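Local coordinates for protein epoxyqueuosine reductase (Streptococcus thermophilus, PDB 5D6S) that belongs to the epoxyqueuosine reductase (QueG) family and holds cobalamin and two iron-sulfur clusters, at residues Thr356-Leu361 / Glu384-Glu389. Numbering follows the deposited sequence.
Sequences TAIWAL and EHSQAE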
loop_
_atom_site.group_PDB
_atom_site.type_symbol
_atom_site.label_atom_id
_atom_site.label_comp_id
_atom_site.label_asym_id
_atom_site.label_seq_id
_atom_site.Cartn_x
_atom_site.Cartn_y
_atom_site.Cartn_z
ATOM N N THR A 356 -15.610 -14.341 8.556
ATOM C CA THR A 356 -14.188 -14.303 8.927
ATOM C C THR A 356 -14.064 -14.703 10.401
ATOM O O THR A 356 -13.243 -15.540 10.749
ATOM C CB THR A 356 -13.595 -12.934 8.655
ATOM O OG1 THR A 356 -13.846 -12.592 7.282
ATOM C CG2 THR A 356 -12.138 -12.940 8.936
ATOM N N ALA A 357 -14.958 -14.177 11.232
ATOM C CA ALA A 357 -14.982 -14.509 12.654
ATOM C C ALA A 357 -15.227 -16.009 12.911
ATOM O O ALA A 357 -14.583 -16.592 13.773
ATOM C CB ALA A 357 -16.022 -13.676 13.380
ATOM N N ILE A 358 -16.144 -16.625 12.166
ATOM C CA ILE A 358 -16.386 -18.055 12.306
ATOM C C ILE A 358 -15.108 -18.850 12.071
ATOM O O ILE A 358 -14.723 -19.673 12.893
ATOM C CB ILE A 358 -17.470 -18.520 11.324
ATOM C CG1 ILE A 358 -18.835 -18.063 11.841
ATOM C CG2 ILE A 358 -17.444 -20.030 11.176
ATOM C CD1 ILE A 358 -19.914 -18.246 10.830
ATOM N N TRP A 359 -14.403 -18.525 10.983
ATOM C CA TRP A 359 -13.094 -19.079 10.742
ATOM C C TRP A 359 -12.173 -18.833 11.929
ATOM O O TRP A 359 -11.462 -19.729 12.370
ATOM C CB TRP A 359 -12.469 -18.461 9.474
ATOM C CG TRP A 359 -11.022 -18.846 9.244
ATOM C CD1 TRP A 359 -10.559 -20.049 8.801
ATOM C CD2 TRP A 359 -9.874 -18.038 9.468
ATOM N NE1 TRP A 359 -9.182 -20.033 8.717
ATOM C CE2 TRP A 359 -8.738 -18.807 9.113
ATOM C CE3 TRP A 359 -9.685 -16.739 9.911
ATOM C CZ2 TRP A 359 -7.441 -18.318 9.212
ATOM C CZ3 TRP A 359 -8.368 -16.238 10.010
ATOM C CH2 TRP A 359 -7.275 -17.029 9.665
ATOM N N ALA A 360 -12.150 -17.597 12.393
ATOM C CA ALA A 360 -11.213 -17.173 13.429
ATOM C C ALA A 360 -11.390 -18.015 14.708
ATOM O O ALA A 360 -10.392 -18.370 15.377
ATOM C CB ALA A 360 -11.353 -15.683 13.712
ATOM N N LEU A 361 -12.631 -18.367 15.040
ATOM C CA LEU A 361 -12.837 -19.243 16.202
ATOM C C LEU A 361 -12.209 -20.619 16.003
ATOM O O LEU A 361 -11.693 -21.204 16.954
ATOM C CB LEU A 361 -14.299 -19.368 16.544
ATOM C CG LEU A 361 -14.941 -18.103 17.106
ATOM C CD1 LEU A 361 -16.434 -18.309 17.193
ATOM C CD2 LEU A 361 -14.401 -17.726 18.465
ATOM N N GLU A 384 -23.802 -17.551 2.078
ATOM C CA GLU A 384 -22.945 -18.576 1.518
ATOM C C GLU A 384 -21.500 -18.565 2.017
ATOM O O GLU A 384 -20.909 -19.597 2.218
ATOM C CB GLU A 384 -22.974 -18.481 -0.010
ATOM C CG GLU A 384 -22.202 -19.596 -0.700
ATOM C CD GLU A 384 -22.557 -19.791 -2.180
ATOM O OE1 GLU A 384 -23.784 -19.778 -2.518
ATOM O OE2 GLU A 384 -21.593 -20.017 -2.984
ATOM N N HIS A 385 -20.925 -17.402 2.222
ATOM C CA HIS A 385 -19.573 -17.351 2.736
ATOM C C HIS A 385 -19.446 -17.797 4.177
ATOM O O HIS A 385 -18.549 -18.569 4.502
ATOM C CB HIS A 385 -19.025 -15.957 2.633
ATOM C CG HIS A 385 -19.034 -15.428 1.248
ATOM N ND1 HIS A 385 -18.009 -15.663 0.355
ATOM C CD2 HIS A 385 -19.949 -14.673 0.596
ATOM C CE1 HIS A 385 -18.288 -15.058 -0.788
ATOM N NE2 HIS A 385 -19.455 -14.443 -0.662
ATOM N N SER A 386 -20.343 -17.317 5.030
ATOM C CA SER A 386 -20.438 -17.840 6.384
ATOM C C SER A 386 -20.671 -19.358 6.424
ATOM O O SER A 386 -20.005 -20.074 7.181
ATOM C CB SER A 386 -21.539 -17.140 7.135
ATOM O OG SER A 386 -21.206 -15.770 7.328
ATOM N N GLN A 387 -21.582 -19.842 5.571
ATOM C CA GLN A 387 -21.877 -21.271 5.441
ATOM C C GLN A 387 -20.618 -22.048 5.108
ATOM O O GLN A 387 -20.264 -23.008 5.784
ATOM C CB GLN A 387 -22.903 -21.507 4.332
ATOM C CG GLN A 387 -23.377 -22.942 4.184
ATOM C CD GLN A 387 -24.393 -23.327 5.243
ATOM O OE1 GLN A 387 -25.195 -22.494 5.694
ATOM N NE2 GLN A 387 -24.376 -24.594 5.648
ATOM N N ALA A 388 -19.888 -21.561 4.117
ATOM C CA ALA A 388 -18.661 -22.200 3.707
ATOM C C ALA A 388 -17.637 -22.294 4.834
ATOM O O ALA A 388 -17.048 -23.359 5.060
ATOM C CB ALA A 388 -18.080 -21.466 2.521
ATOM N N GLU A 389 -17.411 -21.193 5.537
ATOM C CA GLU A 389 -16.418 -21.171 6.627
ATOM C C GLU A 389 -16.876 -22.057 7.767
ATOM O O GLU A 389 -16.073 -22.739 8.388
ATOM C CB GLU A 389 -16.174 -19.733 7.149
ATOM C CG GLU A 389 -15.586 -18.763 6.136
ATOM C CD GLU A 389 -14.239 -19.203 5.583
ATOM O OE1 GLU A 389 -13.980 -18.970 4.381
ATOM O OE2 GLU A 389 -13.429 -19.810 6.330
#
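Trp359 of helix 351-364 and Glu389 of helix 384-396 send their side chains the same way, side by side; the axes of the two short segments come within 8.7 Å and run 9° from parallel. From Glu389, CB points toward the partner helix and lies 4.2 Å from CG2 of Ile358. CG stands beside the backbone N (chi1 -63°), and a second bend at chi2 (-59°) swings the carboxylate round to Trp359, a reach that suits glutamate's long, flexible chain. There OE2 comes within 3.6 Å of Trp359 CB and 3.8 Å of Trp359 CD1, approaching the indole obliquely with the two planes almost perpendicular. Both carboxylate oxygens are hydrogen-bonded outside the two segments, OE1 in a salt bridge with Arg253. The broad indole of Trp359 suits a cation-pi contact with the same arginine, so one guanidinium joins both residues.

Ile358 supplies the apolar part of the contact, its beta-branched shape sending two arms across. CG2 packs on the backbone of Glu389, 4.0 Å from its C atom, while CD1 reaches one turn back to lie 4.1 Å from Ser386 O. Ser386, small and buried, also meets CD1 with its CB; its OG makes a weak hydrogen bond to Asp383.

No hydrogen bond links the two segments. Van der Waals packing joins them directly, while Arg253 probably offsets the charge of the buried carboxylate, favouring its ionised form, and ties this C-terminal helical region to helix 250-255.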